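Local coordinates for protein leucine--tRNA ligase (Agrobacterium radiobacter, PDB 5AH5) that probably attaches L-leucine to its cognate tRNA(Leu) at the expense of ATP, as an aminoacyl-tRNA synthetase, at residues V758-K763 with R790-D795; S781-L786 with I809-G814. One frame throughout, in Å; residues are numbered along the deposited sequence.

Contact 1: residues V758-K763 with R790-D795; sequences VQINGK and RSRLSD. With nucleotides of chain D.
Ser791 O, just ahead of the Arg792 that packs on Ile760, is gripped twice by Ser794: the amide N lies at 3.1 Å from this Ser791 O and the hydroxyl OG at 2.8 Å from it, the latter tilted 16° from the carbonyl plane. The pair of bonds ties down the chain where Leu793 leaves the helix. Across the contact no hydrogen bond forms, and a single methyl does most of the work. With CG1 anti to the carbonyl carbon (chi1 -67°) and CD1 extended beyond it, Ile760 lays CD1 across the aliphatic part of Arg792, 3.8 Å from Arg792 CD, and also meets Leu793 CD2 at 4.2 Å. Further out, Lys763 NZ stands 4.2 Å from Arg792 NH1; Arg792 salt-bridges an RNA phosphate through NH2 and Lys763 packs on a phosphate, so both cationic side chains lie along the tRNA backbone. Gln759, one residue earlier on the strand, instead accepts a hydrogen bond at OE1 from N2 of G19 of chain D, 3.0 Å long with an N-H...O angle of 151°. A type I' turn from Ile760 to Lys763 joins strand 753-760 to strand 763-771, and the end of helix 787-792 lies over this hairpin, with Arg792 reaching Ile765 and Leu793, just past the helix, touching Val813 of strand 808-813 and Leu784 of helix 776-785.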
loop_
_atom_site.group_PDB
_atom_site.type_symbol
_atom_site.label_atom_id
_atom_site.label_comp_id
_atom_site.label_asym_id
_atom_site.label_seq_id
_atom_site.Cartn_x
_atom_site.Cartn_y
_atom_site.Cartn_z
ATOM N N VAL B 758 -0.080 19.865 -39.779
ATOM C CA VAL B 758 1.047 19.976 -40.662
ATOM C C VAL B 758 2.126 20.766 -39.977
ATOM O O VAL B 758 1.887 21.884 -39.525
ATOM C CB VAL B 758 0.597 20.736 -41.900
ATOM C CG1 VAL B 758 1.753 20.906 -42.878
ATOM C CG2 VAL B 758 -0.589 19.995 -42.519
ATOM N N GLN B 759 3.290 20.166 -39.852
ATOM C CA GLN B 759 4.501 20.840 -39.412
ATOM C C GLN B 759 5.445 21.146 -40.593
ATOM O O GLN B 759 5.464 20.436 -41.549
ATOM C CB GLN B 759 5.249 19.981 -38.432
ATOM C CG GLN B 759 4.536 19.823 -37.084
ATOM C CD GLN B 759 5.150 18.749 -36.198
ATOM O OE1 GLN B 759 5.757 17.800 -36.676
ATOM N NE2 GLN B 759 4.929 18.868 -34.892
ATOM N N ILE B 760 6.247 22.186 -40.450
ATOM C CA ILE B 760 7.415 22.413 -41.258
ATOM C C ILE B 760 8.573 22.521 -40.314
ATOM O O ILE B 760 8.609 23.362 -39.367
ATOM C CB ILE B 760 7.339 23.677 -42.120
ATOM C CG1 ILE B 760 6.271 23.520 -43.170
ATOM C CG2 ILE B 760 8.653 23.907 -42.812
ATOM C CD1 ILE B 760 5.904 24.800 -43.916
ATOM N N ASN B 761 9.522 21.626 -40.535
ATOM C CA ASN B 761 10.692 21.485 -39.695
ATOM C C ASN B 761 10.343 21.333 -38.244
ATOM O O ASN B 761 11.018 21.865 -37.390
ATOM C CB ASN B 761 11.646 22.658 -39.925
ATOM C CG ASN B 761 12.412 22.506 -41.202
ATOM O OD1 ASN B 761 12.350 21.448 -41.896
ATOM N ND2 ASN B 761 13.108 23.555 -41.570
ATOM N N GLY B 762 9.235 20.646 -37.978
ATOM C CA GLY B 762 8.804 20.429 -36.617
ATOM C C GLY B 762 7.888 21.520 -36.090
ATOM O O GLY B 762 7.332 21.340 -35.049
ATOM N N LYS B 763 7.705 22.626 -36.797
ATOM C CA LYS B 763 6.833 23.692 -36.258
ATOM C C LYS B 763 5.420 23.596 -36.823
ATOM O O LYS B 763 5.266 23.588 -38.048
ATOM C CB LYS B 763 7.433 25.068 -36.609
ATOM C CG LYS B 763 6.855 26.224 -35.804
ATOM C CD LYS B 763 6.961 27.564 -36.524
ATOM C CE LYS B 763 6.093 28.641 -35.857
ATOM N NZ LYS B 763 5.343 29.417 -36.881
ATOM N N ARG B 790 2.780 26.433 -49.508
ATOM C CA ARG B 790 3.296 27.012 -50.758
ATOM C C ARG B 790 4.071 28.306 -50.462
ATOM O O ARG B 790 5.146 28.523 -51.010
ATOM C CB ARG B 790 2.166 27.347 -51.742
ATOM C CG ARG B 790 2.147 26.590 -53.039
ATOM C CD ARG B 790 0.855 26.800 -53.851
ATOM N NE ARG B 790 0.495 25.569 -54.576
ATOM C CZ ARG B 790 -0.740 25.271 -54.972
ATOM N NH1 ARG B 790 -1.764 26.096 -54.754
ATOM N NH2 ARG B 790 -0.959 24.122 -55.592
ATOM N N SER B 791 3.543 29.118 -49.557
ATOM C CA SER B 791 4.195 30.373 -49.194
ATOM C C SER B 791 5.558 30.103 -48.549
ATOM O O SER B 791 6.570 30.594 -48.996
ATOM C CB SER B 791 3.310 31.203 -48.256
ATOM O OG SER B 791 2.081 31.569 -48.885
ATOM N N ARG B 792 5.573 29.278 -47.523
ATOM C CA ARG B 792 6.792 29.006 -46.769
ATOM C C ARG B 792 7.838 28.218 -47.536
ATOM O O ARG B 792 8.992 28.305 -47.200
ATOM C CB ARG B 792 6.452 28.267 -45.500
ATOM C CG ARG B 792 5.919 29.218 -44.449
ATOM C CD ARG B 792 5.113 28.491 -43.421
ATOM N NE ARG B 792 4.349 29.478 -42.656
ATOM C CZ ARG B 792 4.791 30.049 -41.555
ATOM N NH1 ARG B 792 6.007 29.768 -41.064
ATOM N NH2 ARG B 792 4.031 30.937 -40.954
ATOM N N LEU B 793 7.442 27.446 -48.540
ATOM C CA LEU B 793 8.379 26.753 -49.426
ATOM C C LEU B 793 8.657 27.510 -50.718
ATOM O O LEU B 793 9.289 26.951 -51.616
ATOM C CB LEU B 793 7.866 25.351 -49.812
ATOM C CG LEU B 793 7.380 24.396 -48.715
ATOM C CD1 LEU B 793 7.329 22.957 -49.202
ATOM C CD2 LEU B 793 8.180 24.525 -47.434
ATOM N N SER B 794 8.194 28.746 -50.868
ATOM C CA SER B 794 8.387 29.402 -52.178
ATOM C C SER B 794 9.874 29.738 -52.432
ATOM O O SER B 794 10.254 29.906 -53.579
ATOM C CB SER B 794 7.541 30.668 -52.311
ATOM O OG SER B 794 7.953 31.518 -51.280
ATOM N N ASP B 795 10.698 29.788 -51.386
ATOM C CA ASP B 795 12.160 30.016 -51.531
ATOM C C ASP B 795 13.033 28.939 -50.845
ATOM O O ASP B 795 14.140 29.203 -50.430
ATOM C CB ASP B 795 12.529 31.435 -50.993
ATOM C CG ASP B 795 12.350 31.576 -49.457
ATOM O OD1 ASP B 795 11.432 30.921 -48.868
ATOM O OD2 ASP B 795 13.130 32.353 -48.836
ATOM P P G D 19 3.607 12.363 -27.967
ATOM O OP1 G D 19 3.142 13.308 -26.951
ATOM O OP2 G D 19 2.990 11.073 -28.227
ATOM O "O5'" G D 19 3.516 13.143 -29.369
ATOM C "C5'" G D 19 3.763 14.574 -29.458
ATOM C "C4'" G D 19 3.352 15.086 -30.826
ATOM O "O4'" G D 19 4.248 14.514 -31.815
ATOM C "C3'" G D 19 1.942 14.663 -31.253
ATOM O "O3'" G D 19 1.224 15.610 -31.976
ATOM C "C2'" G D 19 2.192 13.480 -32.165
ATOM O "O2'" G D 19 1.182 13.132 -33.076
ATOM C "C1'" G D 19 3.477 13.921 -32.845
ATOM N N9 G D 19 4.274 12.863 -33.450
ATOM C C8 G D 19 4.222 11.511 -33.204
ATOM N N7 G D 19 5.106 10.834 -33.884
ATOM C C5 G D 19 5.799 11.798 -34.606
ATOM C C6 G D 19 6.885 11.668 -35.511
ATOM O O6 G D 19 7.494 10.646 -35.845
ATOM N N1 G D 19 7.272 12.900 -36.024
ATOM C C2 G D 19 6.702 14.106 -35.700
ATOM N N2 G D 19 7.229 15.196 -36.293
ATOM N N3 G D 19 5.686 14.239 -34.864
ATOM C C4 G D 19 5.296 13.054 -34.350
#

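Contact 2: residues S781-L786 with I809-G814; sequences STVLAL and INLVVG. With nucleotides of chain D.
Ile809 meets Val783 methyl to methyl: their CG2 atoms face each other tip to tip at 3.8 Å. Ile809 keeps CG1 anti to the backbone N (chi1 -173°), which leaves CG2 between the backbone N and the carbonyl carbon, the branch presented to the helix. Asn810 points to the other face of the strand, where its amide holds RNA. ND2 gives one hydrogen bond to O2 of C64 of chain D, 2.8 Å away at an N-H...O angle of 159°, and a more bent one to the ribose O2' of the same nucleotide at 2.9 Å. Asn810 OD1 accepts from Gly762 N, which helps fix the rotation of the amide, with ND2 toward O2 of the base and the ribose O2'. Leu811 returns to the helix side. The Leu811 and Val783 side chains run past each other in opposite directions, bringing Leu811 CD1 to 3.7 Å from Val783 CG1, and the same Leu811 methyl is 4.2 Å from Leu784 CD2, so it rests against two successive helix residues. Val812 again faces the RNA, with CG2 3.9 Å from O4' of C64 of chain D. Val813 continues the apolar layer toward Ile760 and Leu793. The short axes of helix and strand cross at -68°, 10.7 Å apart at their closest. A helix packed in this way on one face of a four-stranded mixed sheet makes a two-layer alpha/beta arrangement; the opposite face here, through Asn810 and Val812, meets the tRNA, consistent with the C-terminal domain of bacterial leucyl-tRNA synthetases.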
loop_
_atom_site.group_PDB
_atom_site.type_symbol
_atom_site.label_atom_id
_atom_site.label_comp_id
_atom_site.label_asym_id
_atom_site.label_seq_id
_atom_site.Cartn_x
_atom_site.Cartn_y
_atom_site.Cartn_z
ATOM N N SER B 781 0.792 15.801 -51.860
ATOM C CA SER B 781 0.369 16.743 -52.896
ATOM C C SER B 781 -0.703 17.748 -52.336
ATOM O O SER B 781 -0.616 18.955 -52.565
ATOM C CB SER B 781 -0.131 15.941 -54.115
ATOM O OG SER B 781 -1.064 16.689 -54.786
ATOM N N THR B 782 -1.632 17.265 -51.517
ATOM C CA THR B 782 -2.610 18.149 -50.877
ATOM C C THR B 782 -1.967 19.147 -49.894
ATOM O O THR B 782 -2.331 20.344 -49.887
ATOM C CB THR B 782 -3.717 17.335 -50.175
ATOM O OG1 THR B 782 -4.293 16.477 -51.155
ATOM C CG2 THR B 782 -4.836 18.255 -49.567
ATOM N N VAL B 783 -0.999 18.677 -49.134
ATOM C CA VAL B 783 -0.249 19.501 -48.162
ATOM C C VAL B 783 0.553 20.608 -48.887
ATOM O O VAL B 783 0.559 21.755 -48.459
ATOM C CB VAL B 783 0.721 18.684 -47.250
ATOM C CG1 VAL B 783 1.424 19.583 -46.254
ATOM C CG2 VAL B 783 -0.021 17.634 -46.451
ATOM N N LEU B 784 1.213 20.261 -49.980
ATOM C CA LEU B 784 2.094 21.200 -50.694
ATOM C C LEU B 784 1.288 22.270 -51.358
ATOM O O LEU B 784 1.792 23.341 -51.550
ATOM C CB LEU B 784 3.019 20.521 -51.711
ATOM C CG LEU B 784 4.001 19.551 -51.058
ATOM C CD1 LEU B 784 4.749 18.748 -52.119
ATOM C CD2 LEU B 784 4.915 20.294 -50.132
ATOM N N ALA B 785 0.033 21.984 -51.625
ATOM C CA ALA B 785 -0.902 22.945 -52.142
ATOM C C ALA B 785 -1.494 23.917 -51.152
ATOM O O ALA B 785 -1.970 24.930 -51.573
ATOM C CB ALA B 785 -2.035 22.211 -52.859
ATOM N N LEU B 786 -1.438 23.680 -49.847
ATOM C CA LEU B 786 -1.953 24.657 -48.911
ATOM C C LEU B 786 -1.248 26.011 -49.043
ATOM O O LEU B 786 -0.031 26.056 -49.210
ATOM C CB LEU B 786 -1.782 24.175 -47.481
ATOM C CG LEU B 786 -2.423 22.825 -47.161
ATOM C CD1 LEU B 786 -1.979 22.385 -45.770
ATOM C CD2 LEU B 786 -3.949 22.944 -47.268
ATOM N N ILE B 809 1.787 15.183 -40.319
ATOM C CA ILE B 809 2.820 15.284 -41.399
ATOM C C ILE B 809 3.760 16.439 -41.119
ATOM O O ILE B 809 3.320 17.579 -40.928
ATOM C CB ILE B 809 2.231 15.331 -42.830
ATOM C CG1 ILE B 809 3.367 15.270 -43.859
ATOM C CG2 ILE B 809 1.323 16.541 -43.042
ATOM C CD1 ILE B 809 2.914 14.881 -45.216
ATOM N N ASN B 810 5.049 16.119 -40.997
ATOM C CA ASN B 810 6.092 17.105 -40.863
ATOM C C ASN B 810 6.924 17.178 -42.175
ATOM O O ASN B 810 7.514 16.189 -42.600
ATOM C CB ASN B 810 7.001 16.769 -39.721
ATOM C CG ASN B 810 8.024 17.801 -39.472
ATOM O OD1 ASN B 810 7.816 18.982 -39.690
ATOM N ND2 ASN B 810 9.205 17.350 -39.035
ATOM N N LEU B 811 6.910 18.336 -42.805
ATOM C CA LEU B 811 7.734 18.597 -44.010
ATOM C C LEU B 811 9.132 19.102 -43.621
ATOM O O LEU B 811 9.249 20.055 -42.842
ATOM C CB LEU B 811 7.052 19.636 -44.850
ATOM C CG LEU B 811 5.605 19.370 -45.231
ATOM C CD1 LEU B 811 4.991 20.568 -45.960
ATOM C CD2 LEU B 811 5.496 18.109 -46.039
ATOM N N VAL B 812 10.172 18.419 -44.080
ATOM C CA VAL B 812 11.574 18.805 -43.756
ATOM C C VAL B 812 12.121 19.655 -44.904
ATOM O O VAL B 812 12.136 19.188 -46.056
ATOM C CB VAL B 812 12.444 17.583 -43.576
ATOM C CG1 VAL B 812 13.889 18.003 -43.297
ATOM C CG2 VAL B 812 11.946 16.741 -42.393
ATOM N N VAL B 813 12.483 20.903 -44.611
ATOM C CA VAL B 813 12.846 21.886 -45.652
ATOM C C VAL B 813 14.226 22.497 -45.401
ATOM O O VAL B 813 14.655 22.620 -44.268
ATOM C CB VAL B 813 11.819 23.017 -45.834
ATOM C CG1 VAL B 813 10.456 22.468 -46.244
ATOM C CG2 VAL B 813 11.685 23.843 -44.596
ATOM N N GLY B 814 14.900 22.871 -46.485
ATOM C CA GLY B 814 16.195 23.537 -46.417
ATOM C C GLY B 814 16.124 25.002 -46.051
ATOM O O GLY B 814 15.031 25.560 -45.856
ATOM P P C D 64 16.907 13.197 -37.391
ATOM O OP1 C D 64 16.877 12.196 -38.466
ATOM O OP2 C D 64 18.059 14.084 -37.151
ATOM O "O5'" C D 64 15.671 14.155 -37.669
ATOM C "C5'" C D 64 15.767 15.255 -38.572
ATOM C "C4'" C D 64 14.414 15.907 -38.684
ATOM O "O4'" C D 64 13.446 14.994 -39.276
ATOM C "C3'" C D 64 13.787 16.306 -37.370
ATOM O "O3'" C D 64 14.321 17.541 -36.912
ATOM C "C2'" C D 64 12.320 16.417 -37.759
ATOM O "O2'" C D 64 12.080 17.612 -38.451
ATOM C "C1'" C D 64 12.159 15.238 -38.709
ATOM N N1 C D 64 11.675 14.008 -38.053
ATOM C C2 C D 64 10.311 13.888 -37.734
ATOM O O2 C D 64 9.551 14.836 -37.967
ATOM N N3 C D 64 9.876 12.765 -37.110
ATOM C C4 C D 64 10.728 11.764 -36.862
ATOM N N4 C D 64 10.247 10.658 -36.283
ATOM C C5 C D 64 12.112 11.850 -37.199
ATOM C C6 C D 64 12.543 12.989 -37.764
#

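How the contacts relate
Contacts 1 and 2, with centres about 6 Å apart, pack two successive helices onto neighbouring strands of one mixed four-stranded sheet. They are stitched together through side-chain amides: Asn761 OD1 accepts a hydrogen bond from Val813 N at 2.8 Å, and the amide of Asn810 supplies a second tie, from contact 2 back to the turn of contact 1. The nucleotides they hold are partners as well. N1 of G19 and N3 of C64, both of chain D, lie 2.8 Å apart, the spacing of a Watson-Crick pair, consistent with the tertiary pair between the D and T loops at the tRNA elbow. Both contacts lie over 50 Å from the chain's centre, away from the leucyl-adenylate analogue and zinc sites.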